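Local coordinates for protein aldehyde reductase YahK (Escherichia coli, PDB 1UUF) that reduces a wide range of aldehydes to their alcohols, strongly preferring NADPH over NADH, and carries two zinc ions in each subunit, at residues P77-H82 with H144-Y149; I54-V59 with E83-V88; A174-A179 with E322-C327; V201-L206 with V221-T226; M209-A214 with K235-D240. All coordinates share one frame; numbering follows the deposited sequence.

Contact 1 (P77-H82 with H144-Y149); sequences PCVPGH and HTLGGY. With ZN (zinc ion), chain C.
Gly81 and Gly148 meet backbone to backbone where two buried loops of the GroES-like catalytic domain run side by side, the first leading to the catalytic zinc. This end of the contact is the tight one. The N-H of Gly148 reaches the O of Gly81 at 2.7 Å, coming from above the carbonyl plane, and the CA atoms of the two residues lie only 4.2 Å apart with no side chain between them. Tyr149 lays one face of its ring over the peptide between Pro80 and Gly81, its CE1 3.4 Å from Gly81 CA. Pro80 CB sits over the same ring, 4.1 Å from its centroid, as a CH-pi contact, while Tyr149 OH is held by Tyr348. Gly147 N and Tyr149 N bond in turn to Val79 O and Pro80 O. The Val79 side chain packs CB to CB on Leu146 at 4.0 Å and sets CG1 against Tyr149 CB.

Toward Pro77 and Thr145, both partly exposed, the side chains fit less closely and a water fills in, accepting from Val79 N and donating to Thr145 O. Beyond Gly81 the chain leads straight into His82, a zinc ligand with Cys60 and Cys178. At the far end His144 is the exception, holding Pro77, which follows a cis peptide bond: its NE2 donates to Pro77 O at 2.7 Å, with the oxygen in the plane of the imidazole.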
# COMPACT_ATOMS: atom_id res chain seq x y z
N PRO A 77 -7.09 2.52 -37.46
CA PRO A 77 -5.85 1.75 -37.37
C PRO A 77 -5.07 2.06 -36.09
O PRO A 77 -5.17 3.16 -35.54
CB PRO A 77 -5.09 2.18 -38.62
CG PRO A 77 -5.53 3.59 -38.80
CD PRO A 77 -7.02 3.50 -38.55
N CYS A 78 -4.32 1.07 -35.60
CA CYS A 78 -3.53 1.25 -34.40
C CYS A 78 -2.05 1.23 -34.71
O CYS A 78 -1.53 0.25 -35.24
CB CYS A 78 -3.84 0.16 -33.38
SG CYS A 78 -2.83 0.27 -31.88
N VAL A 79 -1.36 2.33 -34.39
CA VAL A 79 0.08 2.43 -34.62
C VAL A 79 0.70 2.61 -33.24
O VAL A 79 0.69 3.71 -32.69
CB VAL A 79 0.43 3.64 -35.51
CG1 VAL A 79 1.95 3.80 -35.60
CG2 VAL A 79 -0.16 3.45 -36.90
N PRO A 80 1.22 1.51 -32.66
CA PRO A 80 1.84 1.54 -31.34
C PRO A 80 3.20 2.23 -31.32
O PRO A 80 3.61 2.88 -32.29
CB PRO A 80 1.96 0.06 -30.98
CG PRO A 80 0.98 -0.63 -31.90
CD PRO A 80 1.13 0.13 -33.16
N GLY A 81 3.90 2.06 -30.20
CA GLY A 81 5.22 2.64 -30.05
C GLY A 81 5.25 3.89 -29.20
O GLY A 81 4.68 4.91 -29.58
N HIS A 82 5.90 3.83 -28.05
CA HIS A 82 6.01 5.01 -27.20
C HIS A 82 7.29 5.09 -26.39
O HIS A 82 7.30 5.55 -25.25
CB HIS A 82 4.76 5.19 -26.32
CG HIS A 82 4.45 4.03 -25.43
ND1 HIS A 82 3.18 3.82 -24.92
CD2 HIS A 82 5.22 3.05 -24.91
CE1 HIS A 82 3.19 2.76 -24.13
NE2 HIS A 82 4.42 2.28 -24.11
N HIS A 144 -7.52 9.76 -33.41
CA HIS A 144 -6.84 9.16 -32.27
C HIS A 144 -5.34 9.20 -32.53
O HIS A 144 -4.91 9.21 -33.68
CB HIS A 144 -7.32 7.72 -32.03
CG HIS A 144 -7.13 6.81 -33.20
ND1 HIS A 144 -7.89 6.92 -34.35
CD2 HIS A 144 -6.27 5.79 -33.41
CE1 HIS A 144 -7.51 5.99 -35.21
NE2 HIS A 144 -6.52 5.30 -34.67
N THR A 145 -4.55 9.23 -31.47
CA THR A 145 -3.10 9.32 -31.61
C THR A 145 -2.43 8.08 -32.21
O THR A 145 -2.80 6.95 -31.91
CB THR A 145 -2.44 9.65 -30.26
OG1 THR A 145 -2.88 8.72 -29.26
CG2 THR A 145 -2.81 11.06 -29.81
N LEU A 146 -1.46 8.34 -33.07
CA LEU A 146 -0.69 7.28 -33.73
C LEU A 146 0.72 7.36 -33.15
O LEU A 146 1.31 8.44 -33.12
CB LEU A 146 -0.68 7.51 -35.24
CG LEU A 146 -2.09 7.61 -35.85
CD1 LEU A 146 -1.99 7.94 -37.33
CD2 LEU A 146 -2.83 6.30 -35.63
N GLY A 147 1.24 6.22 -32.70
CA GLY A 147 2.55 6.16 -32.06
C GLY A 147 3.86 6.25 -32.82
O GLY A 147 3.93 6.73 -33.95
N GLY A 148 4.91 5.76 -32.16
CA GLY A 148 6.26 5.80 -32.69
C GLY A 148 6.71 4.80 -33.74
O GLY A 148 7.86 4.86 -34.17
N TYR A 149 5.85 3.87 -34.14
CA TYR A 149 6.22 2.92 -35.19
C TYR A 149 6.02 3.69 -36.49
O TYR A 149 5.31 3.25 -37.39
CB TYR A 149 5.29 1.71 -35.21
CG TYR A 149 5.44 0.71 -34.08
CD1 TYR A 149 6.28 0.95 -33.00
CD2 TYR A 149 4.70 -0.47 -34.09
CE1 TYR A 149 6.36 0.03 -31.94
CE2 TYR A 149 4.77 -1.38 -33.05
CZ TYR A 149 5.60 -1.13 -31.98
OH TYR A 149 5.62 -2.03 -30.95
ZN ZN C . 5.23 1.16 -22.43
O HOH W 1 -2.81 4.11 -32.72
O HOH W 2 3.45 0.98 -21.01

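Contact 2 (I54-V59 with E83-V88); sequences IAYCGV and EIVGRV
Glu83, Val85 and Ile84 bury the largest areas where antiparallel strands 49-58 and 84-91 pair. Val85 sits at a classic beta bulge. Its O accepts from both Ala55 N, at 2.9 Å and on a lone pair, and Tyr56 N, at 3.2 Å and tilted 26° from the carbonyl plane; its own N returns a bond to Tyr56 O. Val85 CG2, which a chi1 of -64° sets between the backbone N and the carbonyl carbon, touches Tyr56 CB and comes to the edge of the tyrosine ring. Ile84 points to the other face of the sheet: its CG2 packs on Ile54 CG1 at 3.7 Å, and its CG1 meets Cys57 SG. Glu83 takes Gly58 N on its backbone O at 2.8 Å, then runs its side chain alongside Gly58, OE1 coming 3.3 Å from Gly58 CA. The buried carboxylate is satisfied at both oxygens: OE1 forms a salt bridge with Arg359 and OE2 accepts from Ala179 N. Strand 359-363 flanks strand 49-58, strand 103-106 flanks 84-91, and helix 170-173 covers the face with Tyr56 and Val85.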
# COMPACT_ATOMS: atom_id res chain seq x y z
N ILE A 54 11.87 10.47 -36.23
CA ILE A 54 12.15 9.33 -35.36
C ILE A 54 13.28 8.44 -35.85
O ILE A 54 13.27 7.96 -36.98
CB ILE A 54 10.87 8.49 -35.16
CG1 ILE A 54 9.77 9.37 -34.57
CG2 ILE A 54 11.16 7.32 -34.22
CD1 ILE A 54 8.46 8.63 -34.32
N ALA A 55 14.26 8.22 -34.98
CA ALA A 55 15.39 7.38 -35.32
C ALA A 55 15.15 5.95 -34.85
O ALA A 55 15.36 5.00 -35.59
CB ALA A 55 16.67 7.93 -34.69
N TYR A 56 14.70 5.82 -33.60
CA TYR A 56 14.44 4.50 -33.03
C TYR A 56 13.22 4.50 -32.13
O TYR A 56 12.84 5.53 -31.57
CB TYR A 56 15.64 4.01 -32.21
CG TYR A 56 16.94 4.03 -32.97
CD1 TYR A 56 17.80 5.13 -32.90
CD2 TYR A 56 17.29 2.98 -33.82
CE1 TYR A 56 18.98 5.17 -33.64
CE2 TYR A 56 18.46 3.01 -34.57
CZ TYR A 56 19.30 4.11 -34.48
OH TYR A 56 20.44 4.16 -35.24
N CYS A 57 12.60 3.33 -31.98
CA CYS A 57 11.44 3.19 -31.12
C CYS A 57 11.49 1.83 -30.42
O CYS A 57 11.52 0.79 -31.08
CB CYS A 57 10.14 3.31 -31.91
SG CYS A 57 8.66 3.32 -30.83
N GLY A 58 11.51 1.86 -29.09
CA GLY A 58 11.53 0.62 -28.33
C GLY A 58 10.20 -0.09 -28.42
O GLY A 58 9.16 0.54 -28.63
N VAL A 59 10.22 -1.41 -28.29
CA VAL A 59 9.00 -2.20 -28.36
C VAL A 59 8.60 -2.57 -26.93
O VAL A 59 9.33 -3.26 -26.22
CB VAL A 59 9.21 -3.47 -29.21
CG1 VAL A 59 7.92 -4.27 -29.29
CG2 VAL A 59 9.69 -3.07 -30.61
N GLU A 83 8.38 4.61 -26.99
CA GLU A 83 9.72 4.65 -26.42
C GLU A 83 10.48 5.21 -27.62
O GLU A 83 11.29 4.54 -28.25
CB GLU A 83 10.21 3.25 -26.05
CG GLU A 83 9.38 2.59 -24.95
CD GLU A 83 10.04 1.35 -24.36
OE1 GLU A 83 10.72 0.62 -25.11
OE2 GLU A 83 9.86 1.10 -23.15
N ILE A 84 10.17 6.47 -27.91
CA ILE A 84 10.69 7.21 -29.06
C ILE A 84 11.88 8.14 -28.86
O ILE A 84 11.90 8.94 -27.93
CB ILE A 84 9.54 8.06 -29.67
CG1 ILE A 84 8.36 7.16 -30.03
CG2 ILE A 84 10.02 8.83 -30.89
CD1 ILE A 84 7.05 7.92 -30.24
N VAL A 85 12.86 8.04 -29.76
CA VAL A 85 14.01 8.94 -29.74
C VAL A 85 14.28 9.36 -31.18
O VAL A 85 14.08 8.58 -32.11
CB VAL A 85 15.28 8.28 -29.15
CG1 VAL A 85 15.04 7.93 -27.70
CG2 VAL A 85 15.67 7.05 -29.96
N GLY A 86 14.70 10.60 -31.36
CA GLY A 86 14.97 11.08 -32.71
C GLY A 86 15.61 12.45 -32.70
O GLY A 86 16.17 12.87 -31.69
N ARG A 87 15.51 13.15 -33.82
CA ARG A 87 16.10 14.48 -33.95
C ARG A 87 15.05 15.51 -34.34
O ARG A 87 14.17 15.23 -35.15
CB ARG A 87 17.21 14.45 -34.99
CG ARG A 87 18.36 13.50 -34.65
CD ARG A 87 19.42 13.47 -35.74
NE ARG A 87 20.56 12.64 -35.38
CZ ARG A 87 20.52 11.32 -35.21
NH1 ARG A 87 21.62 10.66 -34.87
NH2 ARG A 87 19.37 10.66 -35.37
N VAL A 88 15.14 16.70 -33.76
CA VAL A 88 14.19 17.76 -34.06
C VAL A 88 14.42 18.25 -35.49
O VAL A 88 15.54 18.58 -35.88
CB VAL A 88 14.35 18.95 -33.09
CG1 VAL A 88 13.39 20.08 -33.47
CG2 VAL A 88 14.08 18.48 -31.66

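Contact 3 (A174-A179 with E322-C327); sequences APLLCA and EMLDFC. With ZN (zinc ion), chain C.
Close to the catalytic zinc, the turn of helix 176-189 round Leu176 and Leu177 packs against helix 317-330 through a small apolar patch. Leu176 carries most of it. Its side chain reaches across to the second helix, where CD1 touches Cys327 CB at 3.9 Å and lies 4.1 Å from Leu324 CD2. Met323 comes in on the backbone side of the same leucine. Its chain bends at the thioether (chi3 62°), which brings the methyl CE to 3.2 Å from Leu176 O, a close approach, and to 4.0 Å from Leu176 CB. Leu177 starts out pointing away from helix 317-330, yet its CD1 turns back to 4.4 Å from Leu324 CD1 and closes the patch at the edge.

All five touching residues are buried, and the side chains that meet are apolar, the one oxygen touched being Leu176 O. Helix 205-216 fills in behind, with Met209 against Leu176 and Leu213 against Cys327. One residue past Leu177, Cys178 faces the other way: SG, anti to its backbone N (chi1 -178°), binds the zinc ion at 2.4 Å. A water at 2.3 Å from the zinc joins it in the metal shell, together with Cys60 and His82. Thus the turn has two sides, one apolar and set against helix 317-330, the other giving its sulfur to the metal. A Cys-His-Cys catalytic zinc site with a bound water is typical of the zinc-containing alcohol dehydrogenases.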
# COMPACT_ATOMS: atom_id res chain seq x y z
N ALA A 174 16.35 4.66 -26.21
CA ALA A 174 14.92 4.55 -26.50
C ALA A 174 14.06 3.92 -25.40
O ALA A 174 13.08 4.53 -24.96
CB ALA A 174 14.73 3.81 -27.83
N PRO A 175 14.40 2.70 -24.94
CA PRO A 175 13.60 2.05 -23.89
C PRO A 175 13.48 2.83 -22.58
O PRO A 175 12.59 2.57 -21.77
CB PRO A 175 14.30 0.71 -23.70
CG PRO A 175 14.93 0.45 -25.05
CD PRO A 175 15.49 1.82 -25.38
N LEU A 176 14.36 3.79 -22.36
CA LEU A 176 14.30 4.57 -21.13
C LEU A 176 13.00 5.38 -21.07
O LEU A 176 12.48 5.64 -20.00
CB LEU A 176 15.50 5.53 -21.04
CG LEU A 176 16.89 4.89 -20.95
CD1 LEU A 176 17.94 5.99 -20.78
CD2 LEU A 176 16.94 3.94 -19.77
N LEU A 177 12.48 5.75 -22.24
CA LEU A 177 11.26 6.55 -22.32
C LEU A 177 10.00 5.92 -21.73
O LEU A 177 9.00 6.61 -21.50
CB LEU A 177 11.02 6.99 -23.76
CG LEU A 177 11.88 8.19 -24.21
CD1 LEU A 177 11.55 9.41 -23.36
CD2 LEU A 177 13.37 7.86 -24.10
N CYS A 178 10.02 4.61 -21.50
CA CYS A 178 8.89 3.95 -20.85
C CYS A 178 9.40 2.94 -19.83
O CYS A 178 9.19 3.12 -18.63
CB CYS A 178 7.96 3.23 -21.83
SG CYS A 178 6.55 2.49 -20.92
N ALA A 179 10.06 1.89 -20.30
CA ALA A 179 10.59 0.88 -19.39
C ALA A 179 11.45 1.55 -18.32
O ALA A 179 11.37 1.22 -17.14
CB ALA A 179 11.40 -0.15 -20.15
N GLU A 322 14.59 14.17 -15.61
CA GLU A 322 15.58 13.95 -14.56
C GLU A 322 16.25 12.60 -14.79
O GLU A 322 17.47 12.46 -14.67
CB GLU A 322 14.91 13.96 -13.19
CG GLU A 322 15.87 13.77 -12.02
CD GLU A 322 15.14 13.55 -10.70
OE1 GLU A 322 14.83 12.39 -10.37
OE2 GLU A 322 14.87 14.55 -10.01
N MET A 323 15.44 11.60 -15.11
CA MET A 323 15.94 10.26 -15.35
C MET A 323 16.92 10.24 -16.52
O MET A 323 17.98 9.64 -16.44
CB MET A 323 14.79 9.30 -15.65
CG MET A 323 15.25 7.90 -15.99
SD MET A 323 13.98 6.98 -16.85
CE MET A 323 13.78 7.99 -18.35
N LEU A 324 16.54 10.89 -17.61
CA LEU A 324 17.41 10.94 -18.78
C LEU A 324 18.75 11.60 -18.47
O LEU A 324 19.80 11.14 -18.92
CB LEU A 324 16.70 11.67 -19.93
CG LEU A 324 15.57 10.84 -20.55
CD1 LEU A 324 14.77 11.69 -21.52
CD2 LEU A 324 16.16 9.63 -21.27
N ASP A 325 18.71 12.69 -17.69
CA ASP A 325 19.94 13.39 -17.32
C ASP A 325 20.81 12.49 -16.46
O ASP A 325 22.02 12.38 -16.66
CB ASP A 325 19.61 14.68 -16.56
CG ASP A 325 18.84 15.69 -17.39
OD1 ASP A 325 18.83 15.56 -18.64
OD2 ASP A 325 18.26 16.62 -16.80
N PHE A 326 20.17 11.84 -15.48
CA PHE A 326 20.84 10.92 -14.57
C PHE A 326 21.50 9.78 -15.36
O PHE A 326 22.66 9.44 -15.14
CB PHE A 326 19.80 10.35 -13.59
CG PHE A 326 20.34 9.31 -12.64
CD1 PHE A 326 21.02 9.68 -11.49
CD2 PHE A 326 20.15 7.96 -12.90
CE1 PHE A 326 21.49 8.71 -10.59
CE2 PHE A 326 20.61 6.98 -12.01
CZ PHE A 326 21.28 7.36 -10.86
N CYS A 327 20.75 9.20 -16.29
CA CYS A 327 21.28 8.11 -17.10
C CYS A 327 22.41 8.58 -18.00
O CYS A 327 23.37 7.85 -18.24
CB CYS A 327 20.16 7.48 -17.94
SG CYS A 327 18.98 6.52 -16.95
ZN ZN C . 5.23 1.16 -22.43
O HOH W 2 3.45 0.98 -21.01

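Contact 4 (V201-L206 with V221-T226); sequences VGIGGL and VVAFTT
Gly202 N donates to Phe224 O at 3.0 Å, a nearly straight bond with the N-H lying in the carbonyl plane (170° at the hydrogen). It is the hydrogen bond between these two segments, and it comes where parallel strand 197-201 gives way to the glycine-rich turn. One residue earlier, Val201 pairs with Phe224 as a parallel bridge. Their side chains lie on the same face of the sheet, with Val201 CG2 4.2 Å from Phe224 CD1, meeting the ring obliquely. The other face belongs to Ile203, which reaches over strand 220-225 after the strand's partner has ended. Its CD1 rests 3.9 Å from Ala223 CB and at a similar distance from Phe224 O, while CG1 approaches Thr225 CB at 4.1 Å.

Further out, Phe224 is set in an aromatic cluster: the Phe274 ring meets it edge-to-face, and Phe258 also packs against it. Ile211 of helix 205-216 backs both Ile203 and Ala223, so the helix that follows the turn presses on the same patch. Val201 O is taken by Thr264 OG1, and Ile203 O by Lys230 NZ.

Gly202 has a positive phi (104°), a backbone shape that suits glycine. Together with Gly204 and Gly207 it fits the GxGxxG pattern of a Rossmann beta-alpha-beta unit, the turn that in relatives runs beneath the dinucleotide. The chemistry implies that the start of this probable NADPH-binding turn is joined to strand 220-225 by main-chain atoms at the one bond and by apolar side chains around it, with no charged group taking part between the two segments.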
# COMPACT_ATOMS: atom_id res chain seq x y z
N VAL A 201 11.67 -7.75 -8.83
CA VAL A 201 11.12 -9.02 -9.24
C VAL A 201 10.92 -9.03 -10.75
O VAL A 201 10.25 -8.16 -11.30
CB VAL A 201 9.76 -9.29 -8.57
CG1 VAL A 201 9.29 -10.70 -8.89
CG2 VAL A 201 9.87 -9.10 -7.06
N GLY A 202 11.51 -10.02 -11.42
CA GLY A 202 11.38 -10.12 -12.86
C GLY A 202 12.64 -9.66 -13.57
O GLY A 202 13.21 -8.63 -13.22
N ILE A 203 13.08 -10.42 -14.56
CA ILE A 203 14.28 -10.08 -15.31
C ILE A 203 13.96 -9.90 -16.80
O ILE A 203 14.63 -10.47 -17.66
CB ILE A 203 15.36 -11.18 -15.17
CG1 ILE A 203 15.43 -11.68 -13.72
CG2 ILE A 203 16.72 -10.63 -15.58
CD1 ILE A 203 15.89 -10.64 -12.71
N GLY A 204 12.94 -9.10 -17.08
CA GLY A 204 12.56 -8.84 -18.46
C GLY A 204 12.89 -7.40 -18.83
O GLY A 204 13.83 -6.83 -18.28
N GLY A 205 12.14 -6.82 -19.76
CA GLY A 205 12.39 -5.45 -20.17
C GLY A 205 12.38 -4.47 -19.01
O GLY A 205 13.31 -3.67 -18.85
N LEU A 206 11.34 -4.54 -18.19
CA LEU A 206 11.21 -3.67 -17.03
C LEU A 206 12.20 -4.06 -15.96
O LEU A 206 12.87 -3.21 -15.37
CB LEU A 206 9.80 -3.75 -16.45
CG LEU A 206 8.66 -3.11 -17.25
CD1 LEU A 206 7.34 -3.39 -16.55
CD2 LEU A 206 8.89 -1.61 -17.35
N VAL A 221 20.87 -4.22 -4.13
CA VAL A 221 19.83 -4.83 -4.96
C VAL A 221 19.76 -6.35 -5.00
O VAL A 221 20.76 -7.02 -5.23
CB VAL A 221 19.98 -4.33 -6.42
CG1 VAL A 221 18.86 -4.88 -7.29
CG2 VAL A 221 19.98 -2.81 -6.44
N VAL A 222 18.56 -6.88 -4.77
CA VAL A 222 18.33 -8.31 -4.82
C VAL A 222 17.34 -8.56 -5.95
O VAL A 222 16.23 -8.03 -5.94
CB VAL A 222 17.72 -8.85 -3.51
CG1 VAL A 222 17.50 -10.36 -3.63
CG2 VAL A 222 18.64 -8.54 -2.34
N ALA A 223 17.76 -9.34 -6.94
CA ALA A 223 16.89 -9.66 -8.06
C ALA A 223 16.22 -11.00 -7.82
O ALA A 223 16.85 -11.92 -7.31
CB ALA A 223 17.69 -9.71 -9.36
N PHE A 224 14.95 -11.10 -8.19
CA PHE A 224 14.19 -12.33 -8.03
C PHE A 224 13.78 -12.90 -9.38
O PHE A 224 13.24 -12.18 -10.23
CB PHE A 224 12.92 -12.09 -7.20
CG PHE A 224 13.19 -11.68 -5.78
CD1 PHE A 224 13.50 -10.36 -5.47
CD2 PHE A 224 13.12 -12.61 -4.76
CE1 PHE A 224 13.74 -9.98 -4.15
CE2 PHE A 224 13.37 -12.24 -3.43
CZ PHE A 224 13.68 -10.92 -3.13
N THR A 225 14.04 -14.18 -9.58
CA THR A 225 13.68 -14.85 -10.82
C THR A 225 12.96 -16.15 -10.46
O THR A 225 13.05 -16.60 -9.33
CB THR A 225 14.92 -15.21 -11.65
OG1 THR A 225 14.52 -15.77 -12.90
CG2 THR A 225 15.78 -16.23 -10.90
N THR A 226 12.25 -16.73 -11.42
CA THR A 226 11.53 -17.97 -11.17
C THR A 226 12.26 -19.17 -11.78
O THR A 226 11.77 -20.30 -11.71
CB THR A 226 10.10 -17.92 -11.75
OG1 THR A 226 10.15 -17.55 -13.13
CG2 THR A 226 9.25 -16.91 -10.99

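Contact 5 (M209-A214 with K235-D240); sequences MGIKLA and KALGAD
Ile211 of helix 205-216 packs against Leu237 at the end of helix 231-237, joining two helices of the Rossmann domain. The apolar contacts come first. Ile211 CG2 lies anti to its backbone N (CG1 at chi1 -64°), which sends this methyl into the turn after the second helix: it sits 3.8 Å from Leu237 CB, 4.2 Å from Ala239 CB and 3.5 Å from Ala239 N. The branches of Ile211 and Leu237 cross at about a right angle, their CD1 atoms 4.1 Å apart. Ile203 also touches Leu237, and Ala223 of strand 220-225 lies against Ala239, so the pair sits on the sheet.

The backbone supplies the second kind of interaction. Gly238 ends helix 231-237 in a Schellman motif, with positive phi (124°) and its N bonded to Lys235 O at 3.0 Å. That turn redirects the chain and brings Ala239 alongside Ile211. Beyond it, Asp240 takes the N-H of Val221 on OD2, tying the turn to strand 220-225.

The lysines bring the polar interactions. Lys235 NZ makes a weak bond to Asp240 O across the turn. Lys212 lends its aliphatic part to the contact and its charge to other partners: NZ forms a salt bridge with Asp335 and a hydrogen bond with Val333 O, while its methylene CE rests 4.0 Å from Leu237 CD2.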
# COMPACT_ATOMS: atom_id res chain seq x y z
N MET A 209 15.84 -2.93 -16.35
CA MET A 209 16.02 -1.50 -16.10
C MET A 209 15.94 -1.24 -14.60
O MET A 209 16.65 -0.38 -14.07
CB MET A 209 14.96 -0.66 -16.82
CG MET A 209 15.20 -0.48 -18.31
SD MET A 209 16.90 -0.01 -18.74
CE MET A 209 17.23 1.33 -17.59
N GLY A 210 15.07 -1.97 -13.92
CA GLY A 210 14.93 -1.79 -12.48
C GLY A 210 16.22 -2.12 -11.76
O GLY A 210 16.63 -1.43 -10.82
N ILE A 211 16.88 -3.19 -12.20
CA ILE A 211 18.15 -3.59 -11.59
C ILE A 211 19.23 -2.55 -11.89
O ILE A 211 19.93 -2.10 -10.99
CB ILE A 211 18.58 -4.98 -12.12
CG1 ILE A 211 17.54 -6.02 -11.70
CG2 ILE A 211 19.96 -5.34 -11.58
CD1 ILE A 211 17.77 -7.40 -12.29
N LYS A 212 19.36 -2.18 -13.16
CA LYS A 212 20.35 -1.19 -13.56
C LYS A 212 20.19 0.11 -12.77
O LYS A 212 21.17 0.67 -12.26
CB LYS A 212 20.20 -0.85 -15.05
CG LYS A 212 20.75 -1.88 -16.02
CD LYS A 212 20.33 -1.49 -17.44
CE LYS A 212 20.97 -2.36 -18.51
NZ LYS A 212 22.34 -1.87 -18.87
N LEU A 213 18.96 0.59 -12.69
CA LEU A 213 18.70 1.85 -12.01
C LEU A 213 18.83 1.78 -10.49
O LEU A 213 19.40 2.68 -9.88
CB LEU A 213 17.31 2.37 -12.39
CG LEU A 213 17.16 2.69 -13.88
CD1 LEU A 213 15.71 3.05 -14.18
CD2 LEU A 213 18.07 3.84 -14.27
N ALA A 214 18.31 0.72 -9.88
CA ALA A 214 18.41 0.58 -8.43
C ALA A 214 19.88 0.50 -8.05
O ALA A 214 20.29 1.04 -7.02
CB ALA A 214 17.68 -0.68 -7.97
N LYS A 235 22.87 -11.17 -12.18
CA LYS A 235 24.13 -10.73 -11.60
C LYS A 235 24.80 -9.75 -12.55
O LYS A 235 25.26 -8.67 -12.15
CB LYS A 235 25.07 -11.93 -11.39
CG LYS A 235 24.70 -12.83 -10.23
CD LYS A 235 25.04 -12.16 -8.92
CE LYS A 235 24.95 -13.14 -7.77
NZ LYS A 235 25.37 -12.51 -6.50
N ALA A 236 24.85 -10.13 -13.82
CA ALA A 236 25.47 -9.31 -14.86
C ALA A 236 24.84 -7.92 -14.99
O ALA A 236 25.52 -6.96 -15.34
CB ALA A 236 25.40 -10.04 -16.20
N LEU A 237 23.54 -7.82 -14.69
CA LEU A 237 22.83 -6.55 -14.78
C LEU A 237 23.14 -5.61 -13.62
O LEU A 237 22.87 -4.41 -13.70
CB LEU A 237 21.32 -6.80 -14.84
CG LEU A 237 20.77 -7.28 -16.19
CD1 LEU A 237 19.39 -7.89 -16.00
CD2 LEU A 237 20.71 -6.10 -17.16
N GLY A 238 23.71 -6.15 -12.55
CA GLY A 238 24.06 -5.30 -11.42
C GLY A 238 23.45 -5.71 -10.09
O GLY A 238 23.60 -4.99 -9.10
N ALA A 239 22.77 -6.85 -10.06
CA ALA A 239 22.17 -7.30 -8.81
C ALA A 239 23.27 -7.77 -7.88
O ALA A 239 24.19 -8.48 -8.31
CB ALA A 239 21.19 -8.44 -9.08
N ASP A 240 23.20 -7.37 -6.62
CA ASP A 240 24.20 -7.77 -5.63
C ASP A 240 23.93 -9.20 -5.19
O ASP A 240 24.84 -9.94 -4.83
CB ASP A 240 24.17 -6.84 -4.42
CG ASP A 240 24.53 -5.42 -4.78
OD1 ASP A 240 25.67 -5.20 -5.26
OD2 ASP A 240 23.69 -4.52 -4.60

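Overall arrangement
Contacts 1, 2 and 3 gather round the catalytic zinc. Contact 1 supplies His82 and contact 3 supplies Cys178, their NE2 and SG atoms 3.8 Å apart on the metal, with the zinc-bound water common to both. Contact 2 lies between, its centre 12 Å from each of theirs; Glu83 OE2 reaches Ala179 N at 3.0 Å, next to the cysteine ligand. Contacts 4 and 5 belong to the Rossmann domain, centres 9 Å apart, joined by Asp240 N and Val221 O at 2.8 Å. Contact 3 connects the two groups: Leu176 CD2 meets Met209 CE at 3.4 Å, and Ala179 CA meets Leu206 CD2. Contacts 1 and 4 do not touch, their centres 29 Å apart.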